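Local coordinates for protein CocE/NonD family hydrolase (Staphylococcus aureus subsp. aureus COL, PDB 3III) that probably hydrolyses ester or amide bonds, as an alpha/beta hydrolase of the CocE/NonD family related to the X-Pro dipeptidyl-peptidases, at residues K140-D145 with A172-W177; E151-Q156 with G161-N166; H369-A374 with E507-V512; M409-W414 with L425-K430. All coordinates share one frame; numbering follows the deposited sequence.

Contact 1 (K140-D145 with A172-W177); sequences KREAED and AVTQWW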
loop_
_atom_site.group_PDB
_atom_site.type_symbol
_atom_site.label_atom_id
_atom_site.label_comp_id
_atom_site.label_asym_id
_atom_site.label_seq_id
_atom_site.Cartn_x
_atom_site.Cartn_y
_atom_site.Cartn_z
ATOM N N LYS A 140 -2.477 -16.274 7.772
ATOM C CA LYS A 140 -3.459 -16.456 8.789
ATOM C C LYS A 140 -2.820 -16.906 10.105
ATOM O O LYS A 140 -3.233 -16.451 11.150
ATOM C CB LYS A 140 -4.486 -17.501 8.380
ATOM C CG LYS A 140 -5.627 -17.612 9.434
ATOM C CD LYS A 140 -6.717 -18.484 8.899
ATOM C CE LYS A 140 -7.841 -18.614 9.868
ATOM N NZ LYS A 140 -8.888 -19.458 9.369
ATOM N N ARG A 141 -1.851 -17.806 10.046
ATOM C CA ARG A 141 -1.139 -18.240 11.255
ATOM C C ARG A 141 -0.471 -17.051 11.971
ATOM O O ARG A 141 -0.461 -16.962 13.178
ATOM C CB ARG A 141 -0.137 -19.365 10.959
ATOM C CG ARG A 141 1.105 -19.018 10.106
ATOM C CD ARG A 141 2.024 -20.310 10.074
ATOM N NE ARG A 141 2.489 -20.554 11.441
ATOM C CZ ARG A 141 3.081 -21.682 11.846
ATOM N NH1 ARG A 141 3.325 -22.657 11.005
ATOM N NH2 ARG A 141 3.433 -21.820 13.109
ATOM N N GLU A 142 0.009 -16.082 11.232
ATOM C CA GLU A 142 0.575 -14.895 11.862
ATOM C C GLU A 142 -0.560 -14.037 12.486
ATOM O O GLU A 142 -0.431 -13.524 13.590
ATOM C CB GLU A 142 1.341 -14.067 10.825
ATOM C CG GLU A 142 1.972 -12.827 11.354
ATOM C CD GLU A 142 2.813 -12.046 10.313
ATOM O OE1 GLU A 142 4.041 -11.952 10.515
ATOM O OE2 GLU A 142 2.241 -11.460 9.362
ATOM N N ALA A 143 -1.638 -13.851 11.744
ATOM C CA ALA A 143 -2.841 -13.233 12.265
ATOM C C ALA A 143 -3.367 -13.881 13.587
ATOM O O ALA A 143 -3.860 -13.167 14.519
ATOM C CB ALA A 143 -3.910 -13.277 11.178
ATOM N N GLU A 144 -3.339 -15.207 13.661
ATOM C CA GLU A 144 -3.803 -15.912 14.877
ATOM C C GLU A 144 -2.956 -15.553 16.102
ATOM O O GLU A 144 -3.495 -15.384 17.226
ATOM C CB GLU A 144 -3.893 -17.419 14.644
ATOM C CG GLU A 144 -5.072 -17.753 13.717
ATOM C CD GLU A 144 -5.222 -19.226 13.451
ATOM O OE1 GLU A 144 -4.657 -20.020 14.245
ATOM O OE2 GLU A 144 -5.938 -19.583 12.475
ATOM N N ASP A 145 -1.639 -15.414 15.898
ATOM C CA ASP A 145 -0.740 -15.026 16.975
ATOM C C ASP A 145 -1.063 -13.595 17.443
ATOM O O ASP A 145 -1.138 -13.333 18.634
ATOM C CB ASP A 145 0.717 -15.083 16.511
ATOM C CG ASP A 145 1.238 -16.506 16.312
ATOM O OD1 ASP A 145 0.653 -17.448 16.859
ATOM O OD2 ASP A 145 2.243 -16.644 15.581
ATOM N N ALA A 172 0.506 -2.373 8.766
ATOM C CA ALA A 172 -0.852 -2.233 8.230
ATOM C C ALA A 172 -1.392 -3.550 7.691
ATOM O O ALA A 172 -2.564 -3.913 7.954
ATOM C CB ALA A 172 -0.907 -1.133 7.136
ATOM N N VAL A 173 -0.565 -4.287 6.935
ATOM C CA VAL A 173 -1.022 -5.569 6.354
ATOM C C VAL A 173 -1.458 -6.532 7.477
ATOM O O VAL A 173 -2.507 -7.190 7.388
ATOM C CB VAL A 173 0.084 -6.262 5.508
ATOM C CG1 VAL A 173 -0.423 -7.637 4.915
ATOM C CG2 VAL A 173 0.633 -5.340 4.421
ATOM N N THR A 174 -0.686 -6.580 8.560
ATOM C CA THR A 174 -1.029 -7.450 9.693
ATOM C C THR A 174 -2.357 -7.054 10.362
ATOM O O THR A 174 -2.984 -7.881 11.003
ATOM C CB THR A 174 0.075 -7.499 10.742
ATOM O OG1 THR A 174 0.441 -6.169 11.166
ATOM C CG2 THR A 174 1.325 -8.200 10.219
ATOM N N GLN A 175 -2.747 -5.790 10.227
ATOM C CA GLN A 175 -4.075 -5.340 10.747
ATOM C C GLN A 175 -5.194 -5.849 9.879
ATOM O O GLN A 175 -6.175 -6.325 10.400
ATOM C CB GLN A 175 -4.154 -3.844 10.810
ATOM C CG GLN A 175 -3.115 -3.208 11.739
ATOM C CD GLN A 175 -3.336 -1.697 11.793
ATOM O OE1 GLN A 175 -4.419 -1.256 12.188
ATOM N NE2 GLN A 175 -2.307 -0.907 11.410
ATOM N N TRP A 176 -5.065 -5.776 8.550
ATOM C CA TRP A 176 -6.115 -6.362 7.723
ATOM C C TRP A 176 -6.272 -7.827 8.103
ATOM O O TRP A 176 -7.383 -8.339 8.252
ATOM C CB TRP A 176 -5.772 -6.267 6.229
ATOM C CG TRP A 176 -5.706 -4.870 5.635
ATOM C CD1 TRP A 176 -4.624 -4.327 4.978
ATOM C CD2 TRP A 176 -6.759 -3.882 5.561
ATOM N NE1 TRP A 176 -4.923 -3.055 4.561
ATOM C CE2 TRP A 176 -6.239 -2.778 4.850
ATOM C CE3 TRP A 176 -8.111 -3.838 5.987
ATOM C CZ2 TRP A 176 -6.983 -1.613 4.612
ATOM C CZ3 TRP A 176 -8.859 -2.687 5.702
ATOM C CH2 TRP A 176 -8.292 -1.590 5.027
ATOM N N TRP A 177 -5.155 -8.513 8.195
ATOM C CA TRP A 177 -5.169 -9.916 8.623
ATOM C C TRP A 177 -5.881 -10.179 9.983
ATOM O O TRP A 177 -6.854 -10.943 10.038
ATOM C CB TRP A 177 -3.744 -10.529 8.591
ATOM C CG TRP A 177 -3.492 -11.215 7.260
ATOM C CD1 TRP A 177 -2.650 -10.810 6.261
ATOM C CD2 TRP A 177 -4.119 -12.418 6.784
ATOM N NE1 TRP A 177 -2.714 -11.675 5.224
ATOM C CE2 TRP A 177 -3.613 -12.666 5.501
ATOM C CE3 TRP A 177 -5.074 -13.289 7.308
ATOM C CZ2 TRP A 177 -4.027 -13.761 4.743
ATOM C CZ3 TRP A 177 -5.472 -14.380 6.568
ATOM C CH2 TRP A 177 -4.952 -14.617 5.311
#
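Trp177 does most of the work here: its indole slides under the first turn of helix 140-154 and meets Lys140 and Ala143. The backbone N of Lys140 stands 3.7 Å above one ring face, offset toward the rim, while its CA comes to 3.6 Å from Trp177 CZ3. Only the base of the lysine side chain joins in, with Lys140 CB 3.7 Å from Trp177 CZ3. With CG anti to the backbone N (chi1 -175°) and everything beyond extended, the ammonium end runs off toward solvent. Ala143 packs obliquely against the root of the indole, its CB 3.8 Å from Trp177 CB. Segments 140-145 and 172-177 cross almost perpendicularly (-85°), their axes 9.3 Å apart. Helix 170-179 directly follows strand 162-168, consistent with the helix after the nucleophile elbow in alpha/beta hydrolases, and helix 140-154 packs across it. One turn back, Thr174 CG2 lies 3.5 Å from Glu142 OE2. That carboxylate is spoken for elsewhere, by Tyr170 OH and Trp138 N, just as Thr174 OG1 bonds to Ala73 O and Tyr170 O. No hydrogen bond spans the two segments, so their cohesion comes from dispersion and shape fit around the indole, while neighbours satisfy the buried polar groups.

Contact 2 (E151-Q156 with G161-N166); sequences EWAANQ and GNIGTN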
loop_
_atom_site.group_PDB
_atom_site.type_symbol
_atom_site.label_atom_id
_atom_site.label_comp_id
_atom_site.label_asym_id
_atom_site.label_seq_id
_atom_site.Cartn_x
_atom_site.Cartn_y
_atom_site.Cartn_z
ATOM N N GLU A 151 -5.957 -9.970 22.676
ATOM C CA GLU A 151 -6.815 -10.436 23.757
ATOM C C GLU A 151 -6.092 -10.459 25.094
ATOM O O GLU A 151 -6.700 -10.186 26.117
ATOM C CB GLU A 151 -7.438 -11.790 23.398
ATOM C CG GLU A 151 -8.385 -11.687 22.179
ATOM C CD GLU A 151 -9.480 -10.609 22.347
ATOM O OE1 GLU A 151 -10.275 -10.746 23.321
ATOM O OE2 GLU A 151 -9.542 -9.639 21.538
ATOM N N TRP A 152 -4.798 -10.757 25.088
ATOM C CA TRP A 152 -3.981 -10.699 26.295
ATOM C C TRP A 152 -3.886 -9.258 26.854
ATOM O O TRP A 152 -4.073 -9.038 28.057
ATOM C CB TRP A 152 -2.593 -11.224 25.984
ATOM C CG TRP A 152 -1.609 -11.040 27.111
ATOM C CD1 TRP A 152 -1.376 -11.897 28.145
ATOM C CD2 TRP A 152 -0.753 -9.936 27.299
ATOM N NE1 TRP A 152 -0.410 -11.380 28.969
ATOM C CE2 TRP A 152 -0.017 -10.172 28.471
ATOM C CE3 TRP A 152 -0.518 -8.758 26.578
ATOM C CZ2 TRP A 152 0.939 -9.272 28.943
ATOM C CZ3 TRP A 152 0.440 -7.886 27.039
ATOM C CH2 TRP A 152 1.143 -8.141 28.223
ATOM N N ALA A 153 -3.634 -8.311 25.961
ATOM C CA ALA A 153 -3.524 -6.906 26.275
ATOM C C ALA A 153 -4.792 -6.381 26.912
ATOM O O ALA A 153 -4.715 -5.582 27.817
ATOM C CB ALA A 153 -3.217 -6.094 24.997
ATOM N N ALA A 154 -5.946 -6.877 26.455
ATOM C CA ALA A 154 -7.222 -6.429 26.972
ATOM C C ALA A 154 -7.438 -6.796 28.421
ATOM O O ALA A 154 -8.215 -6.147 29.092
ATOM C CB ALA A 154 -8.372 -6.941 26.143
ATOM N N ASN A 155 -6.695 -7.773 28.916
ATOM C CA ASN A 155 -6.823 -8.224 30.262
ATOM C C ASN A 155 -5.742 -7.732 31.243
ATOM O O ASN A 155 -5.721 -8.151 32.380
ATOM C CB ASN A 155 -6.875 -9.763 30.269
ATOM C CG ASN A 155 -8.223 -10.288 29.821
ATOM O OD1 ASN A 155 -8.290 -11.184 28.978
ATOM N ND2 ASN A 155 -9.287 -9.670 30.289
ATOM N N GLN A 156 -4.868 -6.853 30.834
ATOM C CA GLN A 156 -3.819 -6.391 31.712
ATOM C C GLN A 156 -4.261 -5.229 32.616
ATOM O O GLN A 156 -5.163 -4.472 32.315
ATOM C CB GLN A 156 -2.605 -5.972 30.900
ATOM C CG GLN A 156 -1.981 -7.101 30.109
ATOM C CD GLN A 156 -1.856 -8.380 30.881
ATOM O OE1 GLN A 156 -1.138 -8.432 31.892
ATOM N NE2 GLN A 156 -2.596 -9.423 30.445
ATOM N N GLY A 161 -9.417 -2.218 28.290
ATOM C CA GLY A 161 -10.150 -3.241 27.536
ATOM C C GLY A 161 -10.276 -2.979 26.031
ATOM O O GLY A 161 -10.685 -3.874 25.300
ATOM N N ASN A 162 -9.962 -1.768 25.576
ATOM C CA ASN A 162 -10.109 -1.358 24.197
ATOM C C ASN A 162 -8.726 -1.259 23.529
ATOM O O ASN A 162 -7.887 -0.377 23.867
ATOM C CB ASN A 162 -10.813 0.015 24.073
ATOM C CG ASN A 162 -12.194 0.021 24.677
ATOM O OD1 ASN A 162 -12.773 -1.037 24.890
ATOM N ND2 ASN A 162 -12.730 1.216 24.976
ATOM N N ILE A 163 -8.517 -2.146 22.558
ATOM C CA ILE A 163 -7.303 -2.157 21.775
ATOM C C ILE A 163 -7.599 -1.632 20.363
ATOM O O ILE A 163 -8.590 -2.007 19.717
ATOM C CB ILE A 163 -6.722 -3.557 21.653
ATOM C CG1 ILE A 163 -6.656 -4.338 22.999
ATOM C CG2 ILE A 163 -5.445 -3.527 20.778
ATOM C CD1 ILE A 163 -6.245 -3.693 24.227
ATOM N N GLY A 164 -6.747 -0.748 19.911
ATOM C CA GLY A 164 -6.757 -0.253 18.555
ATOM C C GLY A 164 -5.374 -0.510 17.935
ATOM O O GLY A 164 -4.300 -0.197 18.521
ATOM N N THR A 165 -5.368 -1.014 16.717
ATOM C CA THR A 165 -4.118 -1.238 16.003
ATOM C C THR A 165 -3.800 -0.124 15.043
ATOM O O THR A 165 -4.704 0.582 14.556
ATOM C CB THR A 165 -4.141 -2.577 15.275
ATOM O OG1 THR A 165 -5.273 -2.625 14.415
ATOM C CG2 THR A 165 -4.176 -3.778 16.275
ATOM N N ASN A 166 -2.501 0.078 14.783
ATOM C CA ASN A 166 -2.072 1.256 14.041
ATOM C C ASN A 166 -0.682 1.048 13.513
ATOM O O ASN A 166 0.173 0.530 14.234
ATOM C CB ASN A 166 -2.052 2.439 15.019
ATOM C CG ASN A 166 -1.839 3.786 14.374
ATOM O OD1 ASN A 166 -1.516 3.923 13.192
ATOM N ND2 ASN A 166 -1.997 4.850 15.200
#
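In the beta-alpha-beta crossover that leads through helix 140-154 into strand 162-168, by way of the short strand 159-160, Ile163 reaches up to Ala153 and Ala154 near the C-terminal part of the helix. A single methyl makes the touch: Ile163 CD1 lies 3.9 Å from Ala153 CB and equally near the backbone N of Ala154, with Ala154 CB a little farther off at 4.3 Å. CG1 sits beside the backbone N (chi1 -47°), and a second bend at chi2 brings CD1 under this turn of the helix. Nearer the corner the packing involves backbone: Ala154 O is 3.8 Å from Gly161 CA, and Ala154 CB rests against Gly161 O. Gly161 has a positive phi (95°), a backbone shape that calls for glycine. Trp152 O accepts Asn155 N from one face of its plane and Gln156 NE2 from the other; the latter bond is 2.8 Å and nearly straight (174°). The same NE2 lies over the Trp152 ring, toward its rim. Ile150 and Val69 also touch Ile163, linking helix and neighbouring strand. Strand 119-124, helix 140-154 and the parallel strand 162-168 together form a crossover typical of the alpha/beta-hydrolase sheet.

Contact 3 (H369-A374 with E507-V512); sequences HTLNHA and ETLEVV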
loop_
_atom_site.group_PDB
_atom_site.type_symbol
_atom_site.label_atom_id
_atom_site.label_comp_id
_atom_site.label_asym_id
_atom_site.label_seq_id
_atom_site.Cartn_x
_atom_site.Cartn_y
_atom_site.Cartn_z
ATOM N N HIS A 369 -1.444 8.161 -32.984
ATOM C CA HIS A 369 -1.208 8.338 -31.532
ATOM C C HIS A 369 -2.271 9.181 -30.791
ATOM O O HIS A 369 -1.918 10.060 -29.995
ATOM C CB HIS A 369 0.249 8.806 -31.163
ATOM C CG HIS A 369 0.741 10.046 -31.858
ATOM N ND1 HIS A 369 0.427 11.322 -31.428
ATOM C CD2 HIS A 369 1.590 10.204 -32.905
ATOM C CE1 HIS A 369 1.017 12.209 -32.212
ATOM N NE2 HIS A 369 1.725 11.557 -33.120
ATOM N N THR A 370 -3.563 8.891 -31.019
ATOM C CA THR A 370 -4.629 9.658 -30.369
ATOM C C THR A 370 -5.572 8.812 -29.578
ATOM O O THR A 370 -5.733 7.623 -29.848
ATOM C CB THR A 370 -5.460 10.504 -31.347
ATOM O OG1 THR A 370 -6.128 9.665 -32.295
ATOM C CG2 THR A 370 -4.542 11.488 -32.059
ATOM N N LEU A 371 -6.163 9.479 -28.564
ATOM C CA LEU A 371 -7.302 9.018 -27.800
ATOM C C LEU A 371 -8.452 9.913 -28.210
ATOM O O LEU A 371 -8.266 11.120 -28.399
ATOM C CB LEU A 371 -7.061 9.171 -26.296
ATOM C CG LEU A 371 -5.988 8.334 -25.584
ATOM C CD1 LEU A 371 -5.785 8.832 -24.143
ATOM C CD2 LEU A 371 -6.421 6.871 -25.574
ATOM N N ASN A 372 -9.641 9.337 -28.338
ATOM C CA ASN A 372 -10.724 10.011 -29.019
ATOM C C ASN A 372 -12.072 9.830 -28.339
ATOM O O ASN A 372 -12.395 8.738 -27.874
ATOM C CB ASN A 372 -10.876 9.453 -30.483
ATOM C CG ASN A 372 -9.590 9.576 -31.327
ATOM O OD1 ASN A 372 -9.423 10.517 -32.127
ATOM N ND2 ASN A 372 -8.677 8.640 -31.141
ATOM N N HIS A 373 -12.901 10.875 -28.383
ATOM C CA HIS A 373 -14.308 10.772 -27.974
ATOM C C HIS A 373 -15.090 9.729 -28.716
ATOM O O HIS A 373 -15.852 9.056 -28.099
ATOM C CB HIS A 373 -15.071 12.069 -28.197
ATOM C CG HIS A 373 -14.670 13.143 -27.268
ATOM N ND1 HIS A 373 -14.853 13.041 -25.904
ATOM C CD2 HIS A 373 -14.067 14.341 -27.487
ATOM C CE1 HIS A 373 -14.385 14.136 -25.321
ATOM N NE2 HIS A 373 -13.902 14.941 -26.258
ATOM N N ALA A 374 -14.922 9.663 -30.038
ATOM C CA ALA A 374 -15.717 8.810 -30.911
ATOM C C ALA A 374 -14.966 7.531 -31.178
ATOM O O ALA A 374 -13.737 7.534 -31.142
ATOM C CB ALA A 374 -15.988 9.533 -32.247
ATOM N N GLU A 507 -3.977 20.811 -20.886
ATOM C CA GLU A 507 -3.078 19.736 -20.488
ATOM C C GLU A 507 -3.486 18.439 -21.182
ATOM O O GLU A 507 -4.602 18.328 -21.659
ATOM C CB GLU A 507 -3.043 19.601 -18.954
ATOM C CG GLU A 507 -2.364 20.838 -18.287
ATOM C CD GLU A 507 -2.073 20.710 -16.796
ATOM O OE1 GLU A 507 -2.911 20.202 -16.015
ATOM O OE2 GLU A 507 -0.977 21.182 -16.401
ATOM N N THR A 508 -2.587 17.458 -21.201
ATOM C CA THR A 508 -2.787 16.222 -21.969
ATOM C C THR A 508 -2.652 14.982 -21.125
ATOM O O THR A 508 -1.766 14.900 -20.303
ATOM C CB THR A 508 -1.719 16.196 -23.039
ATOM O OG1 THR A 508 -1.915 17.359 -23.869
ATOM C CG2 THR A 508 -1.768 14.874 -23.926
ATOM N N LEU A 509 -3.496 13.999 -21.370
ATOM C CA LEU A 509 -3.318 12.672 -20.816
ATOM C C LEU A 509 -2.735 11.825 -21.895
ATOM O O LEU A 509 -3.161 11.884 -23.093
ATOM C CB LEU A 509 -4.684 12.118 -20.350
ATOM C CG LEU A 509 -4.696 10.679 -19.817
ATOM C CD1 LEU A 509 -5.889 10.450 -18.821
ATOM C CD2 LEU A 509 -4.730 9.654 -20.932
ATOM N N GLU A 510 -1.754 11.037 -21.510
ATOM C CA GLU A 510 -1.068 10.150 -22.433
ATOM C C GLU A 510 -1.073 8.738 -21.886
ATOM O O GLU A 510 -0.674 8.501 -20.743
ATOM C CB GLU A 510 0.360 10.595 -22.656
ATOM C CG GLU A 510 1.123 9.775 -23.708
ATOM C CD GLU A 510 2.585 10.211 -23.813
ATOM O OE1 GLU A 510 3.176 10.643 -22.788
ATOM O OE2 GLU A 510 3.141 10.133 -24.915
ATOM N N VAL A 511 -1.562 7.810 -22.699
ATOM C CA VAL A 511 -1.413 6.405 -22.434
ATOM C C VAL A 511 -0.133 5.927 -23.117
ATOM O O VAL A 511 0.053 6.182 -24.297
ATOM C CB VAL A 511 -2.561 5.592 -23.069
ATOM C CG1 VAL A 511 -2.188 4.108 -23.056
ATOM C CG2 VAL A 511 -3.814 5.823 -22.349
ATOM N N VAL A 512 0.685 5.140 -22.414
ATOM C CA VAL A 512 1.882 4.539 -22.972
ATOM C C VAL A 512 1.744 3.020 -22.778
ATOM O O VAL A 512 1.337 2.569 -21.710
ATOM C CB VAL A 512 3.135 4.990 -22.217
ATOM C CG1 VAL A 512 4.388 4.284 -22.755
ATOM C CG2 VAL A 512 3.277 6.522 -22.242
#
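No ring or other flat group takes part where Leu371 meets Leu509 and Val511: neither faces nor edges are offered, and the whole meeting is one of methyls. It belongs to the C-terminal beta-sandwich domain, consistent with the jelly-roll, galactose-binding-like domains of its family. Short strand 370-372 pairs with strand 358-365 of one sheet, whereas strand 508-514 lies in the five-stranded sheet. The backbones stay well apart, the closest CA atoms, those of Leu371 and Glu510, being 8.3 Å from each other, so side chains alone bridge the gap.

Leu371 supplies the larger share. Its CG is anti to the carbonyl carbon (chi1 -67°), and CD1 then continues anti to CA, which carries that methyl outward over the facing strand. Both partners are crossed at about a right angle. Leu509 answers with CG anti to its own N (chi1 176°), a turn that swings the isobutyl end over to Leu371 although its CB does not head directly there. Leu362, Leu364 and Phe395 close in around Leu371, and Ile429 touches both Leu509 and Val511. On the other side of strand 370-372, Asn372 ND2 donates to Thr370 OG1 over 3.0 Å, the hydroxyl oxygen tilted 15° from the amide plane, and also bonds to Tyr363 O. Leu371 and His369 share backbone bonds with Lys396, stitching the short strand to the edge of the second sheet as well.

Leu371 CD1 is the shared point: it presses on Leu509 CD2 at 3.5 Å, tighter than ordinary carbon contact, and rests on Val511 CG2 at a comfortable 4.0 Å.

Contact 4 (M409-W414 with L425-K430); sequences MNLKLW and LFAGIK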
loop_
_atom_site.group_PDB
_atom_site.type_symbol
_atom_site.label_atom_id
_atom_site.label_comp_id
_atom_site.label_asym_id
_atom_site.label_seq_id
_atom_site.Cartn_x
_atom_site.Cartn_y
_atom_site.Cartn_z
HETATM N N MSE A 409 -8.718 3.205 -13.657
HETATM C CA MSE A 409 -8.891 3.293 -15.111
HETATM C C MSE A 409 -8.614 1.937 -15.674
HETATM O O MSE A 409 -7.848 1.153 -15.095
HETATM C CB MSE A 409 -7.911 4.286 -15.715
HETATM C CG MSE A 409 -7.816 5.607 -14.966
HETATM SE SE MSE A 409 -6.923 6.985 -16.126
HETATM C CE MSE A 409 -6.220 8.192 -14.644
ATOM N N ASN A 410 -9.211 1.691 -16.828
ATOM C CA ASN A 410 -9.196 0.390 -17.479
ATOM C C ASN A 410 -8.714 0.630 -18.891
ATOM O O ASN A 410 -9.357 1.380 -19.672
ATOM C CB ASN A 410 -10.617 -0.251 -17.461
ATOM C CG ASN A 410 -10.637 -1.642 -18.065
ATOM O OD1 ASN A 410 -9.619 -2.133 -18.553
ATOM N ND2 ASN A 410 -11.799 -2.310 -18.011
ATOM N N LEU A 411 -7.604 -0.009 -19.222
ATOM C CA LEU A 411 -7.091 0.058 -20.582
ATOM C C LEU A 411 -7.393 -1.239 -21.330
ATOM O O LEU A 411 -6.790 -2.282 -21.033
ATOM C CB LEU A 411 -5.588 0.356 -20.565
ATOM C CG LEU A 411 -4.959 0.391 -21.955
ATOM C CD1 LEU A 411 -5.648 1.472 -22.814
ATOM C CD2 LEU A 411 -3.410 0.631 -21.841
ATOM N N LYS A 412 -8.335 -1.156 -22.286
ATOM C CA LYS A 412 -8.705 -2.291 -23.111
ATOM C C LYS A 412 -7.885 -2.253 -24.387
ATOM O O LYS A 412 -7.911 -1.262 -25.135
ATOM C CB LYS A 412 -10.195 -2.351 -23.429
ATOM C CG LYS A 412 -10.514 -3.714 -24.120
ATOM C CD LYS A 412 -11.928 -3.751 -24.674
ATOM C CE LYS A 412 -12.305 -5.089 -25.191
ATOM N NZ LYS A 412 -13.716 -5.018 -25.671
ATOM N N LEU A 413 -7.146 -3.325 -24.630
ATOM C CA LEU A 413 -6.386 -3.474 -25.864
ATOM C C LEU A 413 -6.696 -4.760 -26.594
ATOM O O LEU A 413 -6.972 -5.786 -25.966
ATOM C CB LEU A 413 -4.867 -3.411 -25.612
ATOM C CG LEU A 413 -4.303 -2.230 -24.828
ATOM C CD1 LEU A 413 -2.851 -2.534 -24.378
ATOM C CD2 LEU A 413 -4.425 -0.890 -25.618
ATOM N N TRP A 414 -6.610 -4.711 -27.918
ATOM C CA TRP A 414 -6.519 -5.893 -28.708
ATOM C C TRP A 414 -5.070 -6.110 -29.178
ATOM O O TRP A 414 -4.452 -5.223 -29.758
ATOM C CB TRP A 414 -7.490 -5.833 -29.889
ATOM C CG TRP A 414 -8.930 -5.783 -29.472
ATOM C CD1 TRP A 414 -9.626 -4.692 -29.031
ATOM C CD2 TRP A 414 -9.866 -6.856 -29.533
ATOM N NE1 TRP A 414 -10.932 -5.040 -28.789
ATOM C CE2 TRP A 414 -11.096 -6.365 -29.044
ATOM C CE3 TRP A 414 -9.760 -8.205 -29.855
ATOM C CZ2 TRP A 414 -12.233 -7.151 -28.963
ATOM C CZ3 TRP A 414 -10.893 -9.014 -29.763
ATOM C CH2 TRP A 414 -12.116 -8.480 -29.307
ATOM N N LEU A 425 2.776 -6.869 -20.836
ATOM C CA LEU A 425 2.378 -5.517 -21.211
ATOM C C LEU A 425 2.485 -4.596 -19.974
ATOM O O LEU A 425 2.024 -4.936 -18.868
ATOM C CB LEU A 425 0.955 -5.488 -21.736
ATOM C CG LEU A 425 0.548 -6.344 -22.952
ATOM C CD1 LEU A 425 -0.988 -6.295 -23.207
ATOM C CD2 LEU A 425 1.274 -5.867 -24.151
ATOM N N PHE A 426 3.129 -3.464 -20.200
ATOM C CA PHE A 426 3.381 -2.453 -19.206
ATOM C C PHE A 426 2.614 -1.233 -19.668
ATOM O O PHE A 426 2.838 -0.726 -20.759
ATOM C CB PHE A 426 4.872 -2.140 -19.149
ATOM C CG PHE A 426 5.733 -3.290 -18.608
ATOM C CD1 PHE A 426 6.271 -3.229 -17.360
ATOM C CD2 PHE A 426 5.997 -4.420 -19.378
ATOM C CE1 PHE A 426 7.044 -4.286 -16.811
ATOM C CE2 PHE A 426 6.804 -5.468 -18.861
ATOM C CZ PHE A 426 7.345 -5.407 -17.603
ATOM N N ALA A 427 1.649 -0.820 -18.873
ATOM C CA ALA A 427 0.839 0.365 -19.161
ATOM C C ALA A 427 1.150 1.482 -18.219
ATOM O O ALA A 427 1.490 1.286 -17.028
ATOM C CB ALA A 427 -0.606 0.045 -19.108
ATOM N N GLY A 428 1.028 2.700 -18.751
ATOM C CA GLY A 428 1.132 3.869 -17.966
ATOM C C GLY A 428 0.270 5.022 -18.418
ATOM O O GLY A 428 -0.055 5.154 -19.610
ATOM N N ILE A 429 -0.156 5.819 -17.433
ATOM C CA ILE A 429 -0.844 7.085 -17.690
ATOM C C ILE A 429 0.087 8.201 -17.264
ATOM O O ILE A 429 0.613 8.180 -16.125
ATOM C CB ILE A 429 -2.128 7.204 -16.875
ATOM C CG1 ILE A 429 -3.007 5.976 -17.109
ATOM C CG2 ILE A 429 -2.911 8.577 -17.213
ATOM C CD1 ILE A 429 -3.417 5.773 -18.618
ATOM N N LYS A 430 0.281 9.171 -18.161
ATOM C CA LYS A 430 1.136 10.359 -17.896
ATOM C C LYS A 430 0.279 11.618 -18.113
ATOM O O LYS A 430 -0.723 11.583 -18.850
ATOM C CB LYS A 430 2.336 10.406 -18.859
ATOM C CG LYS A 430 3.278 9.261 -18.732
ATOM C CD LYS A 430 4.462 9.313 -19.661
ATOM C CE LYS A 430 5.452 8.205 -19.278
ATOM N NZ LYS A 430 6.101 8.408 -17.938
#
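Leu411 and Ala427 sit at the middle of this contact, with Leu411 CD2 4.0 Å from Ala427 CB. The backbones come closest here, Leu411 CA to Ala427 CA 8.1 Å, which fits the small alanine. To one side, Met409, a selenomethionine in this crystal, takes part through its selenium, Met409 SE lying 4.2 Å from Ile429 CG1. Its CG lies anti to the carbonyl carbon (chi1 -46°) and the chain beyond is extended, so the heavy atom passes obliquely across the isoleucine. At the other flank Leu413 CD1 and Leu425 CD1 meet more loosely, at 4.4 Å. These six residues, alternate ones along each strand, point inward from the two layers of the C-terminal jelly-roll-like beta sandwich. The segments run at 131° to one another, 9.3 Å between local axes, and no hydrogen bond links them: they face each other across the core and lie in different sheets.

Farther out, Leu496 and Leu554 flank Leu411, while Leu554, Ile556 and Pro557 pack on Met409. Backbone bonds to Ile494 and Val492 hold Leu411 and Leu413 at their heights in the sheet. On the outward side of strand 408-417, Asn410 ND2 bonds to Glu493 OE1 and Ile471 O, and Asp551 OD1 receives both the Lys412 ammonium, as a salt bridge, and Trp414 NE1.

Overall arrangement
From the N terminus, the hydrolase part comes first. Contact 1 closes a loop from the start of helix 140-154 to helix 170-179, and contact 2 lies within that loop, joining the other end of the same helix to strand 162-168. The two touch through Gln175 OE1 and Thr165 OG1, a probable hydrogen bond. The chain then enters the C-terminal sandwich, where contact 3 spans the long excursion from 369-374 to 507-512 and contact 4 closes a shorter loop inside it. Strands 424-432 and 508-514 are sheet neighbours, so contacts 3 and 4 adjoin. The two pairs follow in series without crossing, on opposite sides of the chain's centre; contacts 2 and 3 are about 52 Å apart between centres.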